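Local coordinates for uncharacterized conserved protein YjbQ/UPF0047 family, ortholog yugU B.subtilis (Clostridium acetobutylicum, PDB 1VMH) that is of unknown function, a member of the conserved YjbQ/UPF0047 family with the YjbQ-like fold, at residues Ile111-Asn115 with Gly116-Leu120. Sequence-based numbering, arbitrary orientation.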
loop_
_atom_site.group_PDB
_atom_site.type_symbol
_atom_site.label_atom_id
_atom_site.label_comp_id
_atom_site.label_asym_id
_atom_site.label_seq_id
_atom_site.Cartn_x
_atom_site.Cartn_y
_atom_site.Cartn_z
ATOM N N ILE A 111 0.322 10.947 -4.967
ATOM C CA ILE A 111 0.035 12.186 -4.278
ATOM C C ILE A 111 -0.770 13.066 -5.241
ATOM O O ILE A 111 -0.464 13.173 -6.429
ATOM C CB ILE A 111 1.345 12.890 -3.859
ATOM C CG1 ILE A 111 2.261 11.933 -3.077
ATOM C CG2 ILE A 111 1.056 14.164 -3.048
ATOM C CD1 ILE A 111 3.244 11.166 -3.937
ATOM N N ILE A 112 -1.783 13.723 -4.714
ATOM C CA ILE A 112 -2.593 14.628 -5.484
ATOM C C ILE A 112 -1.788 15.876 -5.768
ATOM O O ILE A 112 -1.036 16.379 -4.892
ATOM C CB ILE A 112 -3.849 14.987 -4.715
ATOM C CG1 ILE A 112 -4.741 13.743 -4.557
ATOM C CG2 ILE A 112 -4.646 16.090 -5.430
ATOM C CD1 ILE A 112 -5.762 13.828 -3.360
ATOM N N ILE A 113 -1.930 16.379 -6.987
ATOM C CA ILE A 113 -1.399 17.667 -7.381
ATOM C C ILE A 113 -2.578 18.625 -7.497
ATOM O O ILE A 113 -3.543 18.335 -8.221
ATOM C CB ILE A 113 -0.652 17.591 -8.726
ATOM C CG1 ILE A 113 0.517 16.605 -8.647
ATOM C CG2 ILE A 113 -0.154 18.961 -9.138
ATOM C CD1 ILE A 113 1.021 16.178 -10.024
ATOM N N GLU A 114 -2.516 19.716 -6.752
ATOM C CA GLU A 114 -3.586 20.722 -6.745
ATOM C C GLU A 114 -2.936 22.092 -6.783
ATOM O O GLU A 114 -2.028 22.355 -5.983
ATOM C CB GLU A 114 -4.401 20.570 -5.462
ATOM C CG GLU A 114 -5.608 21.504 -5.371
ATOM C CD GLU A 114 -6.304 21.351 -4.037
ATOM O OE1 GLU A 114 -5.697 21.659 -2.981
ATOM O OE2 GLU A 114 -7.463 20.896 -4.036
ATOM N N ASN A 115 -3.383 22.960 -7.683
ATOM C CA ASN A 115 -2.767 24.266 -7.824
ATOM C C ASN A 115 -1.271 24.207 -8.061
ATOM O O ASN A 115 -0.517 25.053 -7.572
ATOM C CB ASN A 115 -3.086 25.156 -6.627
ATOM C CG ASN A 115 -4.560 25.404 -6.482
ATOM O OD1 ASN A 115 -5.247 25.683 -7.470
ATOM N ND2 ASN A 115 -5.069 25.277 -5.269
ATOM N N GLY A 116 -0.855 23.184 -8.805
ATOM C CA GLY A 116 0.538 23.008 -9.163
ATOM C C GLY A 116 1.451 22.595 -8.017
ATOM O O GLY A 116 2.667 22.675 -8.177
ATOM N N LYS A 117 0.865 22.154 -6.892
ATOM C CA LYS A 117 1.585 21.769 -5.687
ATOM C C LYS A 117 1.163 20.375 -5.227
ATOM O O LYS A 117 -0.001 19.987 -5.347
ATOM C CB LYS A 117 1.308 22.760 -4.541
ATOM C CG LYS A 117 1.823 24.186 -4.796
ATOM C CD LYS A 117 1.225 25.180 -3.796
ATOM C CE LYS A 117 -0.033 25.862 -4.362
ATOM N NZ LYS A 117 -0.886 26.553 -3.321
ATOM N N LEU A 118 2.106 19.634 -4.674
ATOM C CA LEU A 118 1.774 18.340 -4.042
ATOM C C LEU A 118 0.909 18.594 -2.831
ATOM O O LEU A 118 1.282 19.359 -1.941
ATOM C CB LEU A 118 3.047 17.620 -3.606
ATOM C CG LEU A 118 3.974 17.187 -4.740
ATOM C CD1 LEU A 118 5.344 16.799 -4.159
ATOM C CD2 LEU A 118 3.334 16.014 -5.496
ATOM N N LYS A 119 -0.254 17.947 -2.794
ATOM C CA LYS A 119 -1.210 18.156 -1.714
ATOM C C LYS A 119 -0.889 17.241 -0.542
ATOM O O LYS A 119 -1.496 16.175 -0.338
ATOM C CB LYS A 119 -2.614 17.890 -2.184
ATOM C CG LYS A 119 -3.680 18.621 -1.360
ATOM C CD LYS A 119 -5.072 18.271 -1.904
ATOM C CE LYS A 119 -6.183 18.746 -0.971
ATOM N NZ LYS A 119 -6.046 20.197 -0.686
ATOM N N LEU A 120 0.077 17.657 0.246
ATOM C CA LEU A 120 0.577 16.886 1.380
ATOM C C LEU A 120 0.160 17.568 2.672
ATOM O O LEU A 120 0.001 18.800 2.711
ATOM C CB LEU A 120 2.117 16.777 1.333
ATOM C CG LEU A 120 2.640 15.912 0.176
ATOM C CD1 LEU A 120 4.069 16.209 -0.177
ATOM C CD2 LEU A 120 2.484 14.434 0.524
HETATM O O HOH W 1 -2.406 14.059 -1.892
#
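E114 and K119 reach for each other over one face of a tight antiparallel β-hairpin, forming a salt bridge in which K119 NZ lies 2.7 Å from E114 OE1. The glutamate's extended chain, with CG anti to the backbone N (chi1 -176°), carries the carboxylate out to the lysine's end. The lysine runs straight as far as CE and bends only at its last torsion (chi4 54°), which turns the ammonium onto the syn side of OE1, 30° out of the carboxylate plane. Its methylene chain suits this place, running beside I112 in the same direction (K119 CB to I112 CB 4.0 Å) before the charge reaches E114.

On the other face, the branched side chains of I111, I113, L118 and L120 form an apolar patch, apt for packing on a helix. I111 CG2 touches L118 CD2 at 3.8 Å and also meets L120 CD2, while I113 pairs with L118 in the non-hydrogen-bonded position.

The backbone sets this register. K119 N donates a nearly straight bond to I112 O (2.7 Å), and E114 N one to K117 O (2.9 Å); the return bond from K117 N reaches E114 O from above its carbonyl plane. N115 and G116 form the corners of a type I′ turn, both with positive phi, a conformation that asparagine and glycine adopt readily. Where the strands part, a water bridges I112 N and K119 O.

The hairpin ends strand 108-114 and puts 117-118 at the sheet edge within this chain. I113 and L118 pack on helix 33-43, I111 bonds through its backbone to A50 of strand 48-53 and touches V52, and K119 makes a cation-pi contact with F140 of a second subunit.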